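Local atomic coordinates of PelA (Pseudomonas aeruginosa, PDB entry 5TCB), a protein that probably acts as a deacetylase in its full length and includes a glycoside hydrolase domain, the part described here. Residues F29-R34 with W45-A50; L72-F77 with A115-R120; I234-P239 with S262-D267; L132-L137 with L171-G176. All blocks are in the same frame, centred on the assembly; numbering follows the deposited sequence.

In the fold
The four contacts follow one another along the glycoside hydrolase domain, and none nests in or crosses another. From the N terminus, contact 1 closes the short loop from strand 27-30 through helix 37-40 to strand 45-48. Contact 2 spans a longer excursion, bringing helix 111-126 back onto the end of strand 67-73. Contact 4 joins strands 131-135 and 170-174, and contact 3 brings strand 231-236 together with the last strand, 258-262. All reach the same eight-stranded parallel sheet, consistent with a (beta/alpha)8 barrel. Contact 4 lies nearest the middle, touching each of the others. A probable hydrogen bond from Tyr-31 N to Leu-266 O links contacts 1 and 3, joining the first and last strands' loops.

Contact 1. Residues F29-R34 with W45-A50; sequences FWYAER and WVVLEA
Phe-29 pairs with Val-47 and Trp-30 with Leu-48 in parallel register. Trp-30 carries both backbone bonds: its N donates to Val-47 O at 2.8 Å with a nearly straight N-H...O angle of 163°, and its O accepts from Glu-49 N over a longer 3.3 Å. Just past the strand ends, a water lies within hydrogen-bonding distance of both Ala-32 O and Glu-49 O, between the two outgoing loops.

Phe-29 and Val-47 lie side by side on one face of the sheet. Val-47 CG2 stands over the face of the phenyl ring, 4.0 Å from its centroid, in a CH-pi contact; CG1, also close to that ring, extends to the edge of the Tyr-31 ring, 4.0 Å from CE1. A valine suits this place because its forked side chain can touch both rings. Glu-49 contributes its aliphatic base, CB resting 3.5 Å from Tyr-31 O; its chain then bends at chi2 (48°), and OE2 bonds to Ala-51 N.

On the face that carries Trp-30 and Leu-48, Leu-40 of helix 37-40 packs on both. On the face of Phe-29 and Val-47, Phe-133 of strand 131-135 meets these two and Tyr-31, and Phe-69 of strand 67-73 also touches Val-47.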
loop_
_atom_site.group_PDB
_atom_site.type_symbol
_atom_site.label_atom_id
_atom_site.label_comp_id
_atom_site.label_asym_id
_atom_site.label_seq_id
_atom_site.Cartn_x
_atom_site.Cartn_y
_atom_site.Cartn_z
ATOM N N PHE A 29 1.459 -9.636 2.239
ATOM C CA PHE A 29 0.361 -8.986 1.532
ATOM C C PHE A 29 -0.419 -10.058 0.800
ATOM O O PHE A 29 0.185 -10.890 0.109
ATOM C CB PHE A 29 0.871 -7.985 0.483
ATOM C CG PHE A 29 1.502 -6.726 1.039
ATOM C CD1 PHE A 29 2.764 -6.764 1.614
ATOM C CD2 PHE A 29 0.838 -5.501 0.955
ATOM C CE1 PHE A 29 3.357 -5.622 2.119
ATOM C CE2 PHE A 29 1.424 -4.343 1.456
ATOM C CZ PHE A 29 2.678 -4.412 2.052
ATOM N N TRP A 30 -1.750 -10.033 0.936
ATOM C CA TRP A 30 -2.611 -11.012 0.272
ATOM C C TRP A 30 -3.865 -10.285 -0.177
ATOM O O TRP A 30 -4.648 -9.842 0.662
ATOM C CB TRP A 30 -2.958 -12.183 1.196
ATOM C CG TRP A 30 -3.747 -13.235 0.480
ATOM C CD1 TRP A 30 -5.095 -13.189 0.176
ATOM C CD2 TRP A 30 -3.263 -14.471 -0.070
ATOM N NE1 TRP A 30 -5.457 -14.308 -0.505
ATOM C CE2 TRP A 30 -4.364 -15.124 -0.671
ATOM C CE3 TRP A 30 -2.017 -15.099 -0.098
ATOM C CZ2 TRP A 30 -4.243 -16.340 -1.313
ATOM C CZ3 TRP A 30 -1.898 -16.320 -0.710
ATOM C CH2 TRP A 30 -3.003 -16.944 -1.319
ATOM N N TYR A 31 -4.053 -10.147 -1.486
ATOM C CA TYR A 31 -5.176 -9.375 -2.005
ATOM C C TYR A 31 -6.243 -10.245 -2.644
ATOM O O TYR A 31 -7.251 -9.720 -3.164
ATOM C CB TYR A 31 -4.664 -8.368 -3.037
ATOM C CG TYR A 31 -3.819 -7.231 -2.490
ATOM C CD1 TYR A 31 -3.808 -6.909 -1.145
ATOM C CD2 TYR A 31 -3.054 -6.461 -3.339
ATOM C CE1 TYR A 31 -3.061 -5.865 -0.676
ATOM C CE2 TYR A 31 -2.292 -5.403 -2.861
ATOM C CZ TYR A 31 -2.318 -5.112 -1.542
ATOM O OH TYR A 31 -1.568 -4.070 -1.051
ATOM N N ALA A 32 -6.029 -11.545 -2.696
ATOM C CA ALA A 32 -6.885 -12.465 -3.413
ATOM C C ALA A 32 -7.951 -13.063 -2.498
ATOM O O ALA A 32 -7.929 -12.906 -1.273
ATOM C CB ALA A 32 -6.043 -13.578 -4.044
ATOM N N GLU A 33 -8.903 -13.749 -3.122
ATOM C CA GLU A 33 -9.872 -14.547 -2.381
ATOM C C GLU A 33 -9.173 -15.606 -1.537
ATOM O O GLU A 33 -7.999 -15.944 -1.744
ATOM C CB GLU A 33 -10.844 -15.244 -3.331
ATOM C CG GLU A 33 -11.625 -14.312 -4.229
ATOM C CD GLU A 33 -12.485 -15.072 -5.214
ATOM O OE1 GLU A 33 -12.216 -16.276 -5.420
ATOM O OE2 GLU A 33 -13.426 -14.473 -5.776
ATOM N N ARG A 34 -9.924 -16.119 -0.565
ATOM C CA ARG A 34 -9.531 -17.266 0.246
ATOM C C ARG A 34 -8.117 -17.127 0.826
ATOM O O ARG A 34 -7.249 -17.965 0.561
ATOM C CB ARG A 34 -9.661 -18.548 -0.564
ATOM C CG ARG A 34 -11.095 -18.812 -1.028
ATOM C CD ARG A 34 -11.223 -20.093 -1.841
ATOM N NE ARG A 34 -10.474 -20.024 -3.092
ATOM C CZ ARG A 34 -10.849 -19.324 -4.159
ATOM N NH1 ARG A 34 -11.969 -18.611 -4.143
ATOM N NH2 ARG A 34 -10.093 -19.328 -5.248
ATOM N N TRP A 45 2.925 -8.356 10.507
ATOM C CA TRP A 45 1.906 -7.528 9.870
ATOM C C TRP A 45 1.404 -8.237 8.622
ATOM O O TRP A 45 2.209 -8.812 7.859
ATOM C CB TRP A 45 2.469 -6.154 9.465
ATOM C CG TRP A 45 2.753 -5.179 10.552
ATOM C CD1 TRP A 45 2.824 -5.401 11.894
ATOM C CD2 TRP A 45 3.019 -3.779 10.369
ATOM N NE1 TRP A 45 3.119 -4.232 12.553
ATOM C CE2 TRP A 45 3.223 -3.218 11.626
ATOM C CE3 TRP A 45 3.062 -2.947 9.239
ATOM C CZ2 TRP A 45 3.502 -1.856 11.801
ATOM C CZ3 TRP A 45 3.331 -1.617 9.410
ATOM C CH2 TRP A 45 3.533 -1.076 10.673
ATOM N N VAL A 46 0.090 -8.219 8.431
ATOM C CA VAL A 46 -0.537 -8.805 7.250
ATOM C C VAL A 46 -1.474 -7.767 6.643
ATOM O O VAL A 46 -2.364 -7.262 7.329
ATOM C CB VAL A 46 -1.295 -10.101 7.571
ATOM C CG1 VAL A 46 -1.844 -10.705 6.301
ATOM C CG2 VAL A 46 -0.377 -11.095 8.231
ATOM N N VAL A 47 -1.273 -7.468 5.363
ATOM C CA VAL A 47 -2.125 -6.556 4.610
ATOM C C VAL A 47 -3.035 -7.367 3.702
ATOM O O VAL A 47 -2.569 -8.205 2.927
ATOM C CB VAL A 47 -1.277 -5.580 3.793
ATOM C CG1 VAL A 47 -2.202 -4.611 3.032
ATOM C CG2 VAL A 47 -0.289 -4.811 4.671
ATOM N N LEU A 48 -4.335 -7.117 3.797
ATOM C CA LEU A 48 -5.357 -7.913 3.144
ATOM C C LEU A 48 -6.321 -7.032 2.366
ATOM O O LEU A 48 -6.565 -5.874 2.725
ATOM C CB LEU A 48 -6.177 -8.700 4.159
ATOM C CG LEU A 48 -5.308 -9.573 5.052
ATOM C CD1 LEU A 48 -5.722 -9.428 6.487
ATOM C CD2 LEU A 48 -5.379 -10.984 4.575
ATOM N N GLU A 49 -6.923 -7.615 1.338
ATOM C CA GLU A 49 -8.119 -7.035 0.737
ATOM C C GLU A 49 -9.298 -7.469 1.588
ATOM O O GLU A 49 -9.706 -8.641 1.568
ATOM C CB GLU A 49 -8.255 -7.468 -0.720
ATOM C CG GLU A 49 -9.572 -7.061 -1.375
ATOM C CD GLU A 49 -9.930 -5.604 -1.149
ATOM O OE1 GLU A 49 -9.195 -4.688 -1.589
ATOM O OE2 GLU A 49 -10.978 -5.378 -0.512
ATOM N N ALA A 50 -9.861 -6.515 2.324
ATOM C CA ALA A 50 -10.910 -6.801 3.301
ATOM C C ALA A 50 -12.179 -7.392 2.678
ATOM O O ALA A 50 -12.963 -8.059 3.369
ATOM C CB ALA A 50 -11.231 -5.510 4.070
HETATM O O HOH W 1 -7.639 -10.666 0.600
#

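Contact 2. Residues L72-F77 with A115-R120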
loop_
_atom_site.group_PDB
_atom_site.type_symbol
_atom_site.label_atom_id
_atom_site.label_comp_id
_atom_site.label_asym_id
_atom_site.label_seq_id
_atom_site.Cartn_x
_atom_site.Cartn_y
_atom_site.Cartn_z
ATOM N N LEU A 72 -6.452 0.091 1.274
ATOM C CA LEU A 72 -7.299 1.227 0.914
ATOM C C LEU A 72 -6.567 2.080 -0.110
ATOM O O LEU A 72 -5.546 2.715 0.201
ATOM C CB LEU A 72 -7.650 2.075 2.132
ATOM C CG LEU A 72 -8.619 3.240 1.873
ATOM C CD1 LEU A 72 -9.984 2.755 1.423
ATOM C CD2 LEU A 72 -8.777 4.126 3.082
ATOM N N SER A 73 -7.134 2.169 -1.316
ATOM C CA SER A 73 -6.575 3.001 -2.377
ATOM C C SER A 73 -7.093 4.437 -2.227
ATOM O O SER A 73 -8.294 4.695 -2.305
ATOM C CB SER A 73 -6.917 2.402 -3.732
ATOM O OG SER A 73 -6.523 3.294 -4.783
ATOM N N VAL A 74 -6.170 5.352 -1.932
ATOM C CA VAL A 74 -6.498 6.738 -1.604
ATOM C C VAL A 74 -6.557 7.611 -2.845
ATOM O O VAL A 74 -7.386 8.520 -2.922
ATOM C CB VAL A 74 -5.472 7.291 -0.590
ATOM C CG1 VAL A 74 -5.689 8.777 -0.306
ATOM C CG2 VAL A 74 -5.540 6.526 0.692
ATOM N N GLY A 75 -5.732 7.338 -3.843
ATOM C CA GLY A 75 -5.668 8.193 -5.018
ATOM C C GLY A 75 -6.509 7.771 -6.207
ATOM O O GLY A 75 -6.697 8.552 -7.150
ATOM N N GLU A 76 -7.012 6.539 -6.187
ATOM C CA GLU A 76 -7.697 5.949 -7.325
ATOM C C GLU A 76 -8.883 5.142 -6.837
ATOM O O GLU A 76 -8.835 4.545 -5.760
ATOM C CB GLU A 76 -6.761 5.008 -8.115
ATOM C CG GLU A 76 -5.588 5.710 -8.743
ATOM C CD GLU A 76 -4.678 4.801 -9.541
ATOM O OE1 GLU A 76 -5.000 3.597 -9.733
ATOM O OE2 GLU A 76 -3.622 5.310 -9.971
ATOM N N PHE A 77 -9.926 5.118 -7.647
ATOM C CA PHE A 77 -11.039 4.204 -7.468
ATOM C C PHE A 77 -10.913 3.049 -8.450
ATOM O O PHE A 77 -10.857 3.261 -9.669
ATOM C CB PHE A 77 -12.349 4.946 -7.681
ATOM C CG PHE A 77 -13.581 4.110 -7.492
ATOM C CD1 PHE A 77 -14.062 3.864 -6.220
ATOM C CD2 PHE A 77 -14.236 3.571 -8.573
ATOM C CE1 PHE A 77 -15.199 3.117 -6.037
ATOM C CE2 PHE A 77 -15.381 2.816 -8.394
ATOM C CZ PHE A 77 -15.855 2.598 -7.121
ATOM N N ALA A 115 -15.071 12.016 1.667
ATOM C CA ALA A 115 -16.067 11.435 2.568
ATOM C C ALA A 115 -16.156 9.926 2.390
ATOM O O ALA A 115 -16.330 9.183 3.368
ATOM C CB ALA A 115 -17.431 12.080 2.327
ATOM N N HIS A 116 -16.115 9.468 1.142
ATOM C CA HIS A 116 -16.153 8.043 0.854
ATOM C C HIS A 116 -15.022 7.319 1.568
ATOM O O HIS A 116 -15.241 6.298 2.244
ATOM C CB HIS A 116 -16.070 7.845 -0.665
ATOM C CG HIS A 116 -15.844 6.428 -1.072
ATOM N ND1 HIS A 116 -16.873 5.516 -1.187
ATOM C CD2 HIS A 116 -14.708 5.762 -1.389
ATOM C CE1 HIS A 116 -16.376 4.348 -1.551
ATOM N NE2 HIS A 116 -15.069 4.470 -1.684
ATOM N N LEU A 117 -13.806 7.849 1.459
ATOM C CA LEU A 117 -12.659 7.188 2.062
ATOM C C LEU A 117 -12.754 7.177 3.577
ATOM O O LEU A 117 -12.380 6.179 4.207
ATOM C CB LEU A 117 -11.371 7.879 1.606
ATOM C CG LEU A 117 -10.946 7.688 0.160
ATOM C CD1 LEU A 117 -9.746 8.569 -0.088
ATOM C CD2 LEU A 117 -10.656 6.221 -0.206
ATOM N N LEU A 118 -13.207 8.285 4.187
ATOM C CA LEU A 118 -13.332 8.334 5.645
ATOM C C LEU A 118 -14.394 7.365 6.137
ATOM O O LEU A 118 -14.227 6.753 7.201
ATOM C CB LEU A 118 -13.645 9.758 6.115
ATOM C CG LEU A 118 -12.505 10.769 5.904
ATOM C CD1 LEU A 118 -13.005 12.153 6.216
ATOM C CD2 LEU A 118 -11.305 10.455 6.784
ATOM N N LYS A 119 -15.496 7.226 5.394
ATOM C CA LYS A 119 -16.525 6.253 5.749
ATOM C C LYS A 119 -15.975 4.835 5.669
ATOM O O LYS A 119 -16.238 4.002 6.547
ATOM C CB LYS A 119 -17.738 6.440 4.830
ATOM N N ARG A 120 -15.205 4.545 4.614
ATOM C CA ARG A 120 -14.582 3.237 4.468
ATOM C C ARG A 120 -13.633 2.955 5.625
ATOM O O ARG A 120 -13.619 1.843 6.173
ATOM C CB ARG A 120 -13.848 3.179 3.128
ATOM C CG ARG A 120 -13.221 1.863 2.796
ATOM C CD ARG A 120 -14.254 0.805 2.528
ATOM N NE ARG A 120 -13.636 -0.491 2.263
ATOM C CZ ARG A 120 -14.140 -1.653 2.660
ATOM N NH1 ARG A 120 -15.269 -1.690 3.358
ATOM N NH2 ARG A 120 -13.507 -2.780 2.366
#
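Leu-117 points from helix 111-126 into the bend that ends strand 67-73, and its two methyls divide the work. CD2 lies 3.5 Å from Ser-73 O and 3.9 Å from Leu-72 CD1; CD1 turns to Val-74, 3.7 Å from its O and 4.1 Å from its CG1. CG sits beside the backbone N (chi1 -71°), and the fork beyond it serves strand and turn together; leucine suits the place because it has two methyls to share between them.

Leu-72 answers from the strand. Its CD1 also meets the aliphatic part of Arg-120, 3.6 Å from CG, the two side chains running antiparallel alongside one another. With the arginine CG opposite its backbone N (chi1 -177°), that methylene is set against the leucine; a bend at chi2 (69°) then turns the rest of the chain, and NH2 ends beside Ala-50 CB.

Polar bonds hold the turn itself in shape. Ser-73 OG donates to Glu-76 O at 2.8 Å and is also bonded to Thr-136 OG1, while Val-74 O accepts from Trp-113 NE1. Phe-158 of helix 145-165 packs on both Val-74 and Leu-117.

Helix 111-126 thus covers strand 67-73 and leads into its parallel neighbour, 131-135: a beta-alpha-beta crossover, the repeating device of the (beta/alpha)8 barrel, here with an insertion (antiparallel strands 76-78 and 103-105, and helix 81-86) before its helix.

Contact 3. Residues I234-P239 with S262-D267; sequences IDYLPP and STPALD
Tyr-236 sets the edge of its ring against the turn that follows strand 258-262. Its CG sits beside the backbone N (chi1 -67°), which swings the ring across to the neighbouring segment 262-267: CE2 comes within 3.4 Å of Thr-263 O, close to the ring plane and therefore at the edge, and CD2 lies 4.3 Å from Pro-264 CD. Farther along, Leu-266 crosses the tyrosine at about a right angle and brings CD2 to 4.0 Å from the phenolic OH. That OH is hydrogen-bonded to Glu-193 OE1, so a tyrosine supplies both an apolar ring edge and a polar end.

Thr-263 uses its two branches differently. At chi1 61°, OG1 is held between the backbone N and carbonyl carbon, while CG2 is left to meet Pro-239 CD at 3.8 Å. Leu-266 N to Thr-263 O, at 2.9 Å, closes a type I turn, and the bond from OG1 to Asp-267 OD1 at 3.0 Å spans it from just outside. Leu-266 has left-handed backbone angles that redirect the chain.

The backbones pair in parallel at the base: Ser-262 N donates to Asp-235 O, and Leu-237 N to Ser-262 O, both at 3.0 Å.

Tyr-206 of strand 205-208 and Trp-199 of strand 197-200 pack on Tyr-236 and Pro-264, while helix 242-254 backs Asp-235 and Leu-237. Past the turn, Leu-266 bonds by its backbone to Tyr-31, joining the last strand's loop to the first strand's.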
loop_
_atom_site.group_PDB
_atom_site.type_symbol
_atom_site.label_atom_id
_atom_site.label_comp_id
_atom_site.label_asym_id
_atom_site.label_seq_id
_atom_site.Cartn_x
_atom_site.Cartn_y
_atom_site.Cartn_z
ATOM N N ILE A 234 8.632 -4.220 -1.003
ATOM C CA ILE A 234 7.748 -5.149 -1.710
ATOM C C ILE A 234 8.404 -5.429 -3.052
ATOM O O ILE A 234 8.289 -4.642 -3.996
ATOM C CB ILE A 234 6.330 -4.601 -1.908
ATOM C CG1 ILE A 234 5.713 -4.169 -0.595
ATOM C CG2 ILE A 234 5.464 -5.699 -2.533
ATOM C CD1 ILE A 234 4.390 -3.356 -0.793
ATOM N N ASP A 235 9.094 -6.568 -3.134
ATOM C CA ASP A 235 9.754 -7.019 -4.343
ATOM C C ASP A 235 9.004 -8.210 -4.931
ATOM O O ASP A 235 8.198 -8.866 -4.272
ATOM C CB ASP A 235 11.217 -7.380 -4.054
ATOM C CG ASP A 235 12.123 -6.151 -4.000
ATOM O OD1 ASP A 235 11.634 -5.060 -3.606
ATOM O OD2 ASP A 235 13.311 -6.286 -4.357
ATOM N N TYR A 236 9.287 -8.483 -6.203
ATOM C CA TYR A 236 8.485 -9.417 -6.983
ATOM C C TYR A 236 9.379 -10.448 -7.652
ATOM O O TYR A 236 10.260 -10.088 -8.444
ATOM C CB TYR A 236 7.654 -8.654 -8.026
ATOM C CG TYR A 236 6.604 -7.787 -7.385
ATOM C CD1 TYR A 236 6.739 -6.411 -7.371
ATOM C CD2 TYR A 236 5.486 -8.351 -6.797
ATOM C CE1 TYR A 236 5.757 -5.611 -6.771
ATOM C CE2 TYR A 236 4.512 -7.569 -6.171
ATOM C CZ TYR A 236 4.659 -6.208 -6.184
ATOM O OH TYR A 236 3.669 -5.443 -5.595
ATOM N N LEU A 237 9.137 -11.730 -7.332
ATOM C CA LEU A 237 9.748 -12.871 -8.015
ATOM C C LEU A 237 8.673 -13.935 -8.166
ATOM O O LEU A 237 7.829 -14.089 -7.275
ATOM C CB LEU A 237 10.951 -13.462 -7.267
ATOM C CG LEU A 237 12.229 -12.630 -7.310
ATOM C CD1 LEU A 237 13.269 -13.227 -6.377
ATOM C CD2 LEU A 237 12.789 -12.544 -8.738
ATOM N N PRO A 238 8.687 -14.688 -9.260
ATOM C CA PRO A 238 7.625 -15.668 -9.499
ATOM C C PRO A 238 7.774 -16.889 -8.609
ATOM O O PRO A 238 8.839 -17.118 -8.013
ATOM C CB PRO A 238 7.814 -16.025 -10.984
ATOM C CG PRO A 238 9.284 -15.865 -11.206
ATOM C CD PRO A 238 9.638 -14.630 -10.383
ATOM N N PRO A 239 6.737 -17.717 -8.521
ATOM C CA PRO A 239 6.786 -18.837 -7.568
ATOM C C PRO A 239 7.911 -19.805 -7.834
ATOM O O PRO A 239 8.459 -20.384 -6.882
ATOM C CB PRO A 239 5.411 -19.504 -7.736
ATOM C CG PRO A 239 4.527 -18.391 -8.187
ATOM C CD PRO A 239 5.387 -17.548 -9.086
ATOM N N SER A 262 7.031 -11.494 -3.486
ATOM C CA SER A 262 5.824 -12.214 -3.878
ATOM C C SER A 262 5.547 -11.966 -5.360
ATOM O O SER A 262 6.446 -11.603 -6.120
ATOM C CB SER A 262 4.666 -11.802 -2.953
ATOM O OG SER A 262 3.568 -12.662 -3.126
ATOM N N THR A 263 4.322 -12.211 -5.778
ATOM C CA THR A 263 3.841 -12.031 -7.144
ATOM C C THR A 263 3.037 -10.748 -7.251
ATOM O O THR A 263 2.463 -10.277 -6.263
ATOM C CB THR A 263 2.940 -13.202 -7.552
ATOM O OG1 THR A 263 1.812 -13.241 -6.668
ATOM C CG2 THR A 263 3.696 -14.525 -7.496
ATOM N N PRO A 264 2.914 -10.183 -8.454
ATOM C CA PRO A 264 2.186 -8.904 -8.594
ATOM C C PRO A 264 0.706 -8.982 -8.272
ATOM O O PRO A 264 0.105 -7.947 -7.957
ATOM C CB PRO A 264 2.418 -8.539 -10.065
ATOM C CG PRO A 264 2.692 -9.866 -10.750
ATOM C CD PRO A 264 3.453 -10.661 -9.739
ATOM N N ALA A 265 0.090 -10.160 -8.362
ATOM C CA ALA A 265 -1.296 -10.328 -7.963
ATOM C C ALA A 265 -1.460 -10.457 -6.456
ATOM O O ALA A 265 -2.582 -10.307 -5.958
ATOM C CB ALA A 265 -1.888 -11.564 -8.641
ATOM N N LEU A 266 -0.370 -10.674 -5.727
ATOM C CA LEU A 266 -0.409 -10.848 -4.278
ATOM C C LEU A 266 -1.409 -11.941 -3.912
ATOM O O LEU A 266 -2.264 -11.797 -3.021
ATOM C CB LEU A 266 -0.707 -9.536 -3.551
ATOM C CG LEU A 266 0.394 -8.475 -3.476
ATOM C CD1 LEU A 266 1.762 -9.053 -3.139
ATOM C CD2 LEU A 266 0.440 -7.664 -4.751
ATOM N N ASP A 267 -1.261 -13.070 -4.607
ATOM C CA ASP A 267 -2.108 -14.239 -4.435
ATOM C C ASP A 267 -1.286 -15.466 -4.057
ATOM O O ASP A 267 -1.663 -16.597 -4.375
ATOM C CB ASP A 267 -2.904 -14.495 -5.710
ATOM C CG ASP A 267 -2.021 -14.803 -6.912
ATOM O OD1 ASP A 267 -0.776 -14.748 -6.797
ATOM O OD2 ASP A 267 -2.582 -15.074 -8.001
#

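Contact 4. Residues L132-L137 with L171-G176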
loop_
_atom_site.group_PDB
_atom_site.type_symbol
_atom_site.label_atom_id
_atom_site.label_comp_id
_atom_site.label_asym_id
_atom_site.label_seq_id
_atom_site.Cartn_x
_atom_site.Cartn_y
_atom_site.Cartn_z
ATOM N N LEU A 132 -4.521 0.502 8.207
ATOM C CA LEU A 132 -4.815 0.610 6.795
ATOM C C LEU A 132 -3.515 0.670 6.015
ATOM O O LEU A 132 -2.564 1.327 6.443
ATOM C CB LEU A 132 -5.581 1.877 6.479
ATOM C CG LEU A 132 -6.898 2.088 7.222
ATOM C CD1 LEU A 132 -7.468 3.492 6.968
ATOM C CD2 LEU A 132 -7.895 1.037 6.849
ATOM N N PHE A 133 -3.488 -0.027 4.883
ATOM C CA PHE A 133 -2.406 0.105 3.918
ATOM C C PHE A 133 -2.883 1.086 2.864
ATOM O O PHE A 133 -3.829 0.798 2.126
ATOM C CB PHE A 133 -2.009 -1.225 3.299
ATOM C CG PHE A 133 -0.858 -1.095 2.322
ATOM C CD1 PHE A 133 0.413 -0.852 2.781
ATOM C CD2 PHE A 133 -1.053 -1.203 0.966
ATOM C CE1 PHE A 133 1.472 -0.721 1.913
ATOM C CE2 PHE A 133 0.021 -1.049 0.083
ATOM C CZ PHE A 133 1.275 -0.832 0.581
ATOM N N LEU A 134 -2.265 2.242 2.832
ATOM C CA LEU A 134 -2.715 3.354 1.988
ATOM C C LEU A 134 -1.964 3.360 0.663
ATOM O O LEU A 134 -0.771 3.690 0.603
ATOM C CB LEU A 134 -2.553 4.679 2.730
ATOM C CG LEU A 134 -3.259 4.748 4.092
ATOM C CD1 LEU A 134 -3.012 6.124 4.716
ATOM C CD2 LEU A 134 -4.749 4.471 3.961
ATOM N N ASP A 135 -2.677 3.022 -0.406
ATOM C CA ASP A 135 -2.105 2.922 -1.732
ATOM C C ASP A 135 -2.432 4.171 -2.550
ATOM O O ASP A 135 -3.213 5.048 -2.146
ATOM C CB ASP A 135 -2.643 1.659 -2.417
ATOM C CG ASP A 135 -1.808 1.181 -3.588
ATOM O OD1 ASP A 135 -0.639 1.594 -3.758
ATOM O OD2 ASP A 135 -2.342 0.346 -4.355
ATOM N N THR A 136 -1.819 4.211 -3.725
ATOM C CA THR A 136 -1.951 5.256 -4.758
ATOM C C THR A 136 -1.798 6.666 -4.182
ATOM O O THR A 136 -2.502 7.607 -4.554
ATOM C CB THR A 136 -3.232 5.073 -5.591
ATOM O OG1 THR A 136 -4.404 5.060 -4.780
ATOM C CG2 THR A 136 -3.140 3.779 -6.382
ATOM N N LEU A 137 -0.780 6.833 -3.341
ATOM C CA LEU A 137 -0.430 8.125 -2.770
ATOM C C LEU A 137 0.341 8.997 -3.740
ATOM O O LEU A 137 0.592 10.170 -3.423
ATOM C CB LEU A 137 0.404 7.944 -1.490
ATOM C CG LEU A 137 -0.312 7.141 -0.409
ATOM C CD1 LEU A 137 0.584 7.075 0.841
ATOM C CD2 LEU A 137 -1.676 7.727 -0.039
ATOM N N LEU A 171 -1.361 3.647 10.174
ATOM C CA LEU A 171 -1.337 3.986 8.754
ATOM C C LEU A 171 -0.001 3.542 8.147
ATOM O O LEU A 171 1.066 4.042 8.506
ATOM C CB LEU A 171 -1.593 5.478 8.541
ATOM C CG LEU A 171 -2.905 6.013 9.136
ATOM C CD1 LEU A 171 -3.069 7.475 8.796
ATOM C CD2 LEU A 171 -4.125 5.198 8.694
ATOM N N PHE A 172 -0.090 2.590 7.233
ATOM C CA PHE A 172 1.038 1.954 6.577
ATOM C C PHE A 172 1.011 2.515 5.159
ATOM O O PHE A 172 0.149 2.160 4.347
ATOM C CB PHE A 172 0.854 0.434 6.670
ATOM C CG PHE A 172 1.936 -0.411 6.062
ATOM C CD1 PHE A 172 3.119 0.101 5.575
ATOM C CD2 PHE A 172 1.725 -1.777 6.022
ATOM C CE1 PHE A 172 4.068 -0.755 5.015
ATOM C CE2 PHE A 172 2.663 -2.647 5.478
ATOM C CZ PHE A 172 3.841 -2.138 4.974
ATOM N N PHE A 173 1.896 3.471 4.893
ATOM C CA PHE A 173 1.880 4.184 3.617
ATOM C C PHE A 173 2.576 3.351 2.539
ATOM O O PHE A 173 3.644 2.780 2.789
ATOM C CB PHE A 173 2.647 5.503 3.703
ATOM C CG PHE A 173 1.937 6.654 4.364
ATOM C CD1 PHE A 173 0.962 6.477 5.317
ATOM C CD2 PHE A 173 2.296 7.951 4.017
ATOM C CE1 PHE A 173 0.359 7.585 5.922
ATOM C CE2 PHE A 173 1.717 9.031 4.617
ATOM C CZ PHE A 173 0.751 8.855 5.570
ATOM N N ASN A 174 2.010 3.323 1.337
ATOM C CA ASN A 174 2.755 2.941 0.124
ATOM C C ASN A 174 3.392 4.204 -0.437
ATOM O O ASN A 174 2.715 5.050 -1.022
ATOM C CB ASN A 174 1.870 2.254 -0.903
ATOM C CG ASN A 174 2.684 1.545 -1.983
ATOM O OD1 ASN A 174 3.921 1.520 -1.898
ATOM N ND2 ASN A 174 2.024 0.962 -2.971
ATOM N N ARG A 175 4.704 4.358 -0.232
ATOM C CA ARG A 175 5.416 5.589 -0.639
ATOM C C ARG A 175 4.729 6.777 0.036
ATOM O O ARG A 175 4.534 6.768 1.255
ATOM C CB ARG A 175 5.515 5.688 -2.147
ATOM C CG ARG A 175 6.286 4.606 -2.813
ATOM C CD ARG A 175 6.356 4.831 -4.283
ATOM N NE ARG A 175 7.134 3.802 -4.973
ATOM C CZ ARG A 175 7.978 4.052 -5.959
ATOM N NH1 ARG A 175 8.170 5.292 -6.410
ATOM N NH2 ARG A 175 8.628 3.035 -6.512
ATOM N N GLY A 176 4.373 7.826 -0.684
ATOM C CA GLY A 176 3.954 9.059 -0.036
ATOM C C GLY A 176 5.051 10.065 0.198
ATOM O O GLY A 176 4.897 10.961 1.035
HETATM O O HOH W 2 1.190 4.854 -3.183
#
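Leu-132, Phe-133 and Leu-134 pair with Leu-171, Phe-172 and Phe-173 as adjacent parallel strands of a beta-alpha-beta unit, whose helix 145-165 covers the leucine face, in the eight-stranded sheet of a (beta/alpha)8 barrel. The backbone ladder is regular: Phe-172 N to Leu-132 O, Leu-134 N to Phe-172 O and Asn-174 N to Leu-134 O are all 2.9 Å hydrogen bonds.

Aromatic packing fills the other face. Phe-133 presents its edge to the face of Phe-172 in a T-shaped pair, with centroids 4.9 Å apart and planes at 78°. In register on the strands, both side chains rise from the same face; with CG opposite the backbone N (chi1 -178° and -179°) they lean so that edge meets face. Phe-133 CZ also reaches Asn-174 CB, 3.5 Å away, farther along the partner strand. Small Ala-189 and Ala-191 of strand 187-192 suit the space beside these bulky rings.

Among aliphatic contacts, Leu-134 CD1 and Leu-137 CD1 both meet the Phe-173 ring, the latter 3.7 Å from CD2. Gly-176, at positive phi, has no side chain to press on that ring.

Polar bonds gather at the strand ends. Asp-135 OD1 accepts from Asn-174 ND2 at 2.8 Å and from Thr-136 N, from opposite faces of the carboxylate; OD2 bonds to Tyr-71 OH. Asparagine fits because its amide has two hydrogens, serving Asp-135 and Glu-193 OE2. Beyond them a water accepts a hydrogen bond from Leu-137 N and donates one to Asn-174 O, 2.7 Å away.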